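Local coordinates for protein putative trimethylamine methyltransferase (Rhizobium meliloti, PDB 4YYC) that probably acts as a methyltransferase, perhaps taking methyl groups from a methylated amine, at residues 118-123 with 231-236; 281-284 with 288-291; 364-369 with 480-485. All blocks are in the same frame, centred on the assembly; numbering follows the deposited sequence. Where two conformers were deposited one is given.

Overall arrangement
The three contacts follow one another along the chain; none nests in or crosses another. Interaction 1 closes first, across 107 intervening residues, and joins the loop just after strand 116-119 to the short helix 231-236. Interaction 2 is local. It folds the loop after strand 269-277 onto the first turns of helix 286-307. Interaction 3 closes a loop of 110 residues and brings the start of helix 368-383 to the start of helix 481-495. Interaction 1 lies across the chain's centre from the other two. Interactions 2 and 3 both touch the second subunit, and their nearest atoms are about 17 Å apart.

Interaction 1: residues 118-123 with 231-236; sequences TWHARN and DDFVEN
His120 and Phe233 form a T-shaped (edge-to-face) aromatic pair near the protein surface. It joins the loop leaving strand 116-119 to helix 231-236, which precedes strand 240-245 of the large, mainly parallel sheet. The edge of the Phe233 ring is turned toward the face of the His120 ring. The two ring planes stand at 88°, and the centroids are 5.3 Å apart. Phe233 CZ leads and approaches the imidazole obliquely, coming to 3.7 Å from His120 ND1. On the phenyl, ND1 lies near the ring plane. Phe233 CE1 lies beside CZ and reaches His120 CB at 4.1 Å. Phe233 CG is anti to the backbone N (chi1 -169°), and this carries the ring across to the histidine although CB does not point that way. The opposite face of the imidazole is covered by Thr118, at the end of strand 116-119. There Thr118 CG2 sits 3.5 Å above the His120 ring plane, over its centre, and the imidazole is held between a methyl group and a phenyl edge. Replacing Phe233 with alanine would probably leave the other face of His120, the one met by the phenyl edge, without its aromatic partner and the imidazole freer to turn. The backbones stay well apart, with His120 CA 9.5 Å from Val234 CA, so the side chains alone span the gap. Further along the chain, Ala238 shares a backbone hydrogen bond with His120, and Asn237 touches its side chain. No hydrogen bond crosses between the two segments. The contact is therefore one of ring electrostatics and dispersion, in which a phenyl C-H edge meets the pi face of an imidazole.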
loop_
_atom_site.group_PDB
_atom_site.type_symbol
_atom_site.label_atom_id
_atom_site.label_comp_id
_atom_site.label_asym_id
_atom_site.label_seq_id
_atom_site.Cartn_x
_atom_site.Cartn_y
_atom_site.Cartn_z
ATOM N N THR A 118 13.908 24.699 6.664
ATOM C CA THR A 118 14.620 23.718 7.466
ATOM C C THR A 118 14.045 23.640 8.879
ATOM O O THR A 118 13.830 24.670 9.540
ATOM C CB THR A 118 16.108 24.101 7.550
ATOM O OG1 THR A 118 16.640 24.216 6.220
ATOM C CG2 THR A 118 16.870 23.058 8.328
ATOM N N TRP A 119 13.799 22.416 9.334
ATOM C CA TRP A 119 13.508 22.103 10.728
ATOM C C TRP A 119 14.829 21.734 11.361
ATOM O O TRP A 119 15.417 20.706 11.074
ATOM C CB TRP A 119 12.533 20.942 10.804
ATOM C CG TRP A 119 11.985 20.605 12.121
ATOM C CD1 TRP A 119 12.174 21.231 13.337
ATOM C CD2 TRP A 119 11.098 19.533 12.354
ATOM N NE1 TRP A 119 11.432 20.580 14.305
ATOM C CE2 TRP A 119 10.754 19.547 13.715
ATOM C CE3 TRP A 119 10.543 18.553 11.527
ATOM C CZ2 TRP A 119 9.875 18.615 14.260
ATOM C CZ3 TRP A 119 9.678 17.642 12.068
ATOM C CH2 TRP A 119 9.349 17.671 13.406
ATOM N N HIS A 120 15.367 22.667 12.157
ATOM C CA HIS A 120 16.698 22.505 12.699
ATOM C C HIS A 120 16.679 21.574 13.900
ATOM O O HIS A 120 15.767 21.642 14.733
ATOM C CB HIS A 120 17.290 23.846 13.092
ATOM C CG HIS A 120 17.552 24.728 11.902
ATOM N ND1 HIS A 120 18.797 24.854 11.328
ATOM C CD2 HIS A 120 16.711 25.461 11.137
ATOM C CE1 HIS A 120 18.713 25.643 10.271
ATOM N NE2 HIS A 120 17.457 26.018 10.126
ATOM N N ALA A 121 17.701 20.758 13.999
ATOM C CA ALA A 121 17.890 19.835 15.128
ATOM C C ALA A 121 19.082 20.292 15.925
ATOM O O ALA A 121 20.003 20.922 15.403
ATOM C CB ALA A 121 18.132 18.424 14.599
ATOM N N ARG A 122 19.132 19.910 17.187
ATOM C CA ARG A 122 20.240 20.341 18.023
ATOM C C ARG A 122 21.563 19.726 17.560
ATOM O O ARG A 122 22.597 20.316 17.762
ATOM C CB ARG A 122 19.962 20.053 19.489
ATOM C CG ARG A 122 19.980 18.576 19.872
ATOM C CD ARG A 122 19.628 18.435 21.339
ATOM N NE ARG A 122 19.826 17.120 21.940
ATOM C CZ ARG A 122 20.981 16.636 22.362
ATOM N NH1 ARG A 122 22.107 17.330 22.231
ATOM N NH2 ARG A 122 21.035 15.447 22.961
ATOM N N ASN A 123 21.504 18.546 16.934
ATOM C CA ASN A 123 22.601 18.020 16.147
ATOM C C ASN A 123 22.297 18.386 14.692
ATOM O O ASN A 123 21.399 17.812 14.111
ATOM C CB ASN A 123 22.715 16.503 16.302
ATOM C CG ASN A 123 23.702 15.867 15.344
ATOM O OD1 ASN A 123 24.360 16.534 14.540
ATOM N ND2 ASN A 123 23.858 14.546 15.470
ATOM N N ASP A 231 19.033 32.496 21.713
ATOM C CA ASP A 231 17.870 33.361 21.545
ATOM C C ASP A 231 17.706 33.803 20.088
ATOM O O ASP A 231 16.633 33.620 19.509
ATOM C CB ASP A 231 17.935 34.587 22.488
ATOM C CG ASP A 231 16.614 35.379 22.530
ATOM O OD1 ASP A 231 16.068 35.712 21.468
ATOM O OD2 ASP A 231 16.088 35.664 23.634
ATOM N N ASP A 232 18.751 34.382 19.489
ATOM C CA ASP A 232 18.606 34.856 18.106
ATOM C C ASP A 232 18.390 33.693 17.134
ATOM O O ASP A 232 17.620 33.838 16.179
ATOM C CB ASP A 232 19.775 35.713 17.641
ATOM C CG ASP A 232 19.887 37.005 18.413
ATOM O OD1 ASP A 232 18.870 37.719 18.564
ATOM O OD2 ASP A 232 20.995 37.310 18.887
ATOM N N PHE A 233 19.019 32.557 17.402
ATOM C CA PHE A 233 18.845 31.379 16.546
ATOM C C PHE A 233 17.385 30.976 16.441
ATOM O O PHE A 233 16.900 30.736 15.339
ATOM C CB PHE A 233 19.677 30.211 17.019
ATOM C CG PHE A 233 19.735 29.083 16.022
ATOM C CD1 PHE A 233 18.748 28.128 15.969
ATOM C CD2 PHE A 233 20.784 28.994 15.147
ATOM C CE1 PHE A 233 18.817 27.084 15.064
ATOM C CE2 PHE A 233 20.870 27.962 14.224
ATOM C CZ PHE A 233 19.889 26.997 14.186
ATOM N N VAL A 234 16.684 30.909 17.569
ATOM C CA VAL A 234 15.274 30.528 17.548
ATOM C C VAL A 234 14.407 31.559 16.814
ATOM O O VAL A 234 13.502 31.195 16.058
ATOM C CB VAL A 234 14.774 30.254 18.973
ATOM C CG1 VAL A 234 13.273 30.105 19.014
ATOM C CG2 VAL A 234 15.508 29.043 19.544
ATOM N N GLU A 235 14.694 32.855 17.003
ATOM C CA GLU A 235 13.907 33.869 16.312
ATOM C C GLU A 235 14.104 33.835 14.799
ATOM O O GLU A 235 13.280 34.366 14.071
ATOM C CB GLU A 235 14.269 35.268 16.825
ATOM C CG GLU A 235 13.841 35.541 18.261
ATOM C CD GLU A 235 12.327 35.511 18.474
ATOM O OE1 GLU A 235 11.535 35.956 17.601
ATOM O OE2 GLU A 235 11.897 35.001 19.528
ATOM N N ASN A 236 15.180 33.212 14.335
ATOM C CA ASN A 236 15.498 33.194 12.925
ATOM C C ASN A 236 15.347 31.835 12.237
ATOM O O ASN A 236 15.501 31.758 11.031
ATOM C CB ASN A 236 16.917 33.712 12.737
ATOM C CG ASN A 236 17.008 35.205 12.930
ATOM O OD1 ASN A 236 16.526 35.961 12.103
ATOM N ND2 ASN A 236 17.579 35.643 14.064
#

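Interaction 2: residues 281-284 with 288-291; sequences MSPV and GTLT
Thr289 OG1 is the polar centre of this buried contact. Ser282 OG and Thr289 OG1 are hydrogen-bonded at 2.8 Å. Pro283 O also comes to 2.8 Å from Thr289 OG1. Two groups from just outside the segments hydrogen-bond to the same oxygen: the carbonyl of Thr285, one turn back along the chain, and the hydroxyl of Ser278. The threonine hydroxyl is thus ringed by oxygens from the loop and the helix start. With one proton to give, it cannot donate to all of them, but each serine hydroxyl has a proton of its own. Its torsion suits the place. Thr289 OG1 is anti to the carbonyl carbon (chi1 -68°), which turns it to the loop. The methyl CG2 stays on the serine side, with Thr289 CG2 3.7 Å from Ser282 OG. Ser282 OG sits between its own backbone N and carbonyl carbon (chi1 74°), and from there it meets the threonine. The rest is van der Waals packing of a proline ring on a peptide group. The Pro283 ring lies against the backbone of Gly288, with Pro283 CG 3.7 Å from Gly288 C and Pro283 CD 3.8 Å from Gly288 O. The helix has no side chain here, and the fit depends on that: a CB on Gly288 would fall 2.8 Å from Pro283 CB, a clash. The proline can therefore rest directly on the peptide group. The loop comes off strand 269-277, and Ser282 still touches Ile276 of that strand. It leads into helix 286-307, where Ser282 and Pro283 also pack on Gln292. Helix 334-350 covers Thr289 through Val339. Helix 56-73 packs on Thr291, while Tyr445 of the second subunit lies on Pro283, placing the loop at the interface with that subunit.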
loop_
_atom_site.group_PDB
_atom_site.type_symbol
_atom_site.label_atom_id
_atom_site.label_comp_id
_atom_site.label_asym_id
_atom_site.label_seq_id
_atom_site.Cartn_x
_atom_site.Cartn_y
_atom_site.Cartn_z
HETATM N N MSE A 281 -17.444 14.951 10.952
HETATM C CA MSE A 281 -16.885 16.312 11.039
HETATM C C MSE A 281 -16.689 16.944 9.679
HETATM O O MSE A 281 -16.224 18.074 9.602
HETATM C CB MSE A 281 -15.537 16.324 11.761
HETATM C CG MSE A 281 -15.693 16.070 13.252
HETATM SE SE MSE A 281 -15.443 14.146 13.599
HETATM C CE MSE A 281 -13.683 14.279 14.474
ATOM N N SER A 282 -17.035 16.227 8.616
ATOM C CA SER A 282 -17.055 16.753 7.258
ATOM C C SER A 282 -18.104 15.943 6.484
ATOM O O SER A 282 -18.599 14.925 6.994
ATOM C CB SER A 282 -15.701 16.583 6.589
ATOM O OG SER A 282 -15.486 15.226 6.240
ATOM N N PRO A 283 -18.442 16.373 5.252
ATOM C CA PRO A 283 -19.357 15.577 4.450
ATOM C C PRO A 283 -18.837 14.166 4.233
ATOM O O PRO A 283 -17.618 13.923 4.300
ATOM C CB PRO A 283 -19.425 16.320 3.126
ATOM C CG PRO A 283 -19.012 17.724 3.477
ATOM C CD PRO A 283 -17.986 17.581 4.531
ATOM N N VAL A 284 -19.756 13.255 3.954
ATOM C CA VAL A 284 -19.394 11.852 3.801
ATOM C C VAL A 284 -18.609 11.621 2.498
ATOM O O VAL A 284 -17.864 10.634 2.366
ATOM C CB VAL A 284 -20.644 10.956 3.874
ATOM C CG1 VAL A 284 -21.450 11.027 2.593
ATOM C CG2 VAL A 284 -20.249 9.543 4.262
ATOM N N GLY A 288 -16.596 16.769 -0.978
ATOM C CA GLY A 288 -17.049 17.673 0.069
ATOM C C GLY A 288 -16.057 17.808 1.203
ATOM O O GLY A 288 -15.863 18.917 1.734
ATOM N N THR A 289 -15.436 16.690 1.567
ATOM C CA THR A 289 -14.406 16.679 2.581
ATOM C C THR A 289 -13.216 17.553 2.137
ATOM O O THR A 289 -12.736 18.362 2.919
ATOM C CB THR A 289 -13.957 15.241 2.885
ATOM O OG1 THR A 289 -15.039 14.546 3.530
ATOM C CG2 THR A 289 -12.738 15.179 3.787
ATOM N N LEU A 290 -12.747 17.368 0.908
ATOM C CA LEU A 290 -11.644 18.181 0.400
ATOM C C LEU A 290 -11.949 19.674 0.406
ATOM O O LEU A 290 -11.088 20.487 0.674
ATOM C CB LEU A 290 -11.256 17.804 -1.026
ATOM C CG LEU A 290 -10.427 16.542 -1.119
ATOM C CD1 LEU A 290 -10.270 16.160 -2.568
ATOM C CD2 LEU A 290 -9.065 16.709 -0.443
ATOM N N THR A 291 -13.163 20.046 -0.002
ATOM C CA THR A 291 -13.551 21.427 -0.012
ATOM C C THR A 291 -13.465 22.013 1.406
ATOM O O THR A 291 -12.952 23.118 1.618
ATOM C CB THR A 291 -14.990 21.525 -0.553
ATOM O OG1 THR A 291 -14.976 21.007 -1.887
ATOM C CG2 THR A 291 -15.471 22.909 -0.542
#

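Interaction 3: residues 364-369 with 480-485; sequences KVPDAQ and RIEQRA
Pro366 and Glu482 make the close apolar part of this contact, with Pro366 CG 3.9 Å from Glu482 CB. Their side chains cross at about a right angle. Pro366 is the centre of an inverse gamma turn, closed by a weak bond from Asp367 N to Val365 O. The second touch is lighter: Asp367 CB lies at the edge of the Arg480 guanidinium, 4.1 Å from Arg480 NH1. The opposite charges do not meet: Asp367 OD2 is 6.0 Å from Arg480 NH1. Asp367 OD1 is hydrogen-bonded to Ser363 OG and Ala370 N and, weakly, to Gln369 N, as an N-cap. The other side is looser and bridged by water. Water 1 donates to Pro366 O over 2.7 Å and to Glu482 OE1 over 2.6 Å. Water 2 accepts from Ala368 N and from Arg480 NH1, lying in the guanidinium plane. Glu482, bent at chi2 (-94°), brings its carboxylate back to Arg480. In the conformer described here, Arg480 NE donates to Glu482 OE2 over 2.9 Å, nearly straight at 176°, in a salt bridge. Glu482 OE2 also bridges to Arg480 of the second subunit, and the reverse pair forms too. Glu405 of helix 404-420 touches both Pro366 and Glu482, so that helix backs the place where the starts of helices 368-383 and 481-495 meet at the subunit interface.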
loop_
_atom_site.group_PDB
_atom_site.type_symbol
_atom_site.label_atom_id
_atom_site.label_comp_id
_atom_site.label_asym_id
_atom_site.label_seq_id
_atom_site.Cartn_x
_atom_site.Cartn_y
_atom_site.Cartn_z
ATOM N N LYS A 364 -7.277 -3.163 17.699
ATOM C CA LYS A 364 -6.841 -3.157 19.089
ATOM C C LYS A 364 -5.503 -3.852 19.311
ATOM O O LYS A 364 -4.922 -3.759 20.393
ATOM C CB LYS A 364 -7.925 -3.771 19.988
ATOM C CG LYS A 364 -9.001 -2.774 20.436
ATOM C CD LYS A 364 -9.737 -2.004 19.383
ATOM C CE LYS A 364 -10.571 -2.880 18.503
ATOM N NZ LYS A 364 -11.252 -2.074 17.459
ATOM N N VAL A 365 -5.059 -4.587 18.286
ATOM C CA VAL A 365 -3.864 -5.420 18.397
ATOM C C VAL A 365 -3.055 -5.247 17.107
ATOM O O VAL A 365 -3.632 -4.891 16.082
ATOM C CB VAL A 365 -4.209 -6.907 18.618
ATOM C CG1 VAL A 365 -4.615 -7.119 20.057
ATOM C CG2 VAL A 365 -5.297 -7.379 17.674
ATOM N N PRO A 366 -1.746 -5.488 17.156
ATOM C CA PRO A 366 -0.889 -5.327 15.970
ATOM C C PRO A 366 -1.061 -6.545 15.013
ATOM O O PRO A 366 -0.080 -7.220 14.694
ATOM C CB PRO A 366 0.521 -5.236 16.594
ATOM C CG PRO A 366 0.422 -6.043 17.798
ATOM C CD PRO A 366 -0.976 -5.862 18.343
ATOM N N ASP A 367 -2.297 -6.819 14.619
ATOM C CA ASP A 367 -2.624 -7.986 13.777
ATOM C C ASP A 367 -2.737 -7.576 12.320
ATOM O O ASP A 367 -2.239 -6.515 11.924
ATOM C CB ASP A 367 -3.928 -8.630 14.294
ATOM C CG ASP A 367 -5.185 -7.769 14.047
ATOM O OD1 ASP A 367 -5.057 -6.573 13.711
ATOM O OD2 ASP A 367 -6.275 -8.359 14.237
ATOM N N ALA A 368 -3.249 -8.484 11.477
ATOM C CA ALA A 368 -3.360 -8.191 10.051
ATOM C C ALA A 368 -4.273 -7.035 9.716
ATOM O O ALA A 368 -4.052 -6.371 8.740
ATOM C CB ALA A 368 -3.740 -9.444 9.256
ATOM N N GLN A 369 -5.252 -6.747 10.593
ATOM C CA GLN A 369 -6.072 -5.544 10.417
ATOM C C GLN A 369 -5.211 -4.304 10.616
ATOM O O GLN A 369 -5.196 -3.385 9.764
ATOM C CB GLN A 369 -7.278 -5.532 11.379
ATOM C CG GLN A 369 -8.117 -4.281 11.207
ATOM C CD GLN A 369 -9.195 -4.128 12.246
ATOM O OE1 GLN A 369 -9.647 -5.104 12.859
ATOM N NE2 GLN A 369 -9.609 -2.892 12.473
ATOM N N ARG A 480 4.845 -14.969 15.829
ATOM C CA ARG A 480 4.287 -13.892 15.032
ATOM C C ARG A 480 5.255 -12.701 15.084
ATOM O O ARG A 480 6.088 -12.562 15.976
ATOM C CB ARG A 480 2.909 -13.527 15.558
ATOM C CG ARG A 480 1.935 -14.664 15.406
ATOM C CD ARG A 480 0.680 -14.394 16.204
ATOM N NE ARG A 480 0.028 -13.160 15.806
ATOM C CZ ARG A 480 -0.845 -13.039 14.807
ATOM N NH1 ARG A 480 -1.360 -11.859 14.549
ATOM N NH2 ARG A 480 -1.203 -14.078 14.076
ATOM N N ILE A 481 5.148 -11.828 14.108
ATOM C CA ILE A 481 6.075 -10.715 13.991
ATOM C C ILE A 481 6.088 -9.833 15.244
ATOM O O ILE A 481 7.152 -9.342 15.602
ATOM C CB ILE A 481 5.834 -9.903 12.706
ATOM C CG1 ILE A 481 6.967 -8.872 12.514
ATOM C CG2 ILE A 481 4.443 -9.235 12.702
ATOM C CD1 ILE A 481 6.950 -8.209 11.146
ATOM N N GLU A 482 4.957 -9.679 15.898
ATOM C CA GLU A 482 4.926 -8.790 17.069
ATOM C C GLU A 482 5.751 -9.346 18.220
ATOM O O GLU A 482 6.256 -8.568 19.030
ATOM C CB GLU A 482 3.522 -8.409 17.471
ATOM C CG GLU A 482 2.692 -9.543 18.008
ATOM C CD GLU A 482 1.851 -10.197 16.911
ATOM O OE1 GLU A 482 2.313 -10.218 15.758
ATOM O OE2 GLU A 482 0.769 -10.733 17.221
ATOM N N GLN A 483 5.933 -10.668 18.284
ATOM C CA GLN A 483 6.797 -11.279 19.292
ATOM C C GLN A 483 8.255 -10.927 18.999
ATOM O O GLN A 483 9.020 -10.597 19.925
ATOM C CB GLN A 483 6.594 -12.804 19.358
ATOM C CG GLN A 483 5.214 -13.259 19.829
ATOM C CD GLN A 483 5.029 -14.751 19.630
ATOM O OE1 GLN A 483 4.455 -15.209 18.652
ATOM N NE2 GLN A 483 5.557 -15.522 20.566
ATOM N N ARG A 484 8.654 -11.024 17.726
ATOM C CA ARG A 484 9.994 -10.605 17.353
ATOM C C ARG A 484 10.189 -9.075 17.573
ATOM O O ARG A 484 11.282 -8.630 17.949
ATOM C CB ARG A 484 10.354 -11.060 15.932
ATOM C CG ARG A 484 10.357 -12.577 15.723
ATOM C CD ARG A 484 10.944 -12.974 14.364
ATOM N NE ARG A 484 10.083 -12.509 13.275
ATOM C CZ ARG A 484 8.905 -12.991 12.916
ATOM N NH1 ARG A 484 8.391 -14.088 13.467
ATOM N NH2 ARG A 484 8.239 -12.369 11.978
ATOM N N ALA A 485 9.140 -8.314 17.313
ATOM C CA ALA A 485 9.168 -6.843 17.572
ATOM C C ALA A 485 9.372 -6.526 19.029
ATOM O O ALA A 485 10.137 -5.615 19.373
ATOM C CB ALA A 485 7.915 -6.203 17.063
HETATM O O HOH W 1 0.602 -9.705 13.854
HETATM O O HOH W 2 -3.380 -11.267 12.170
#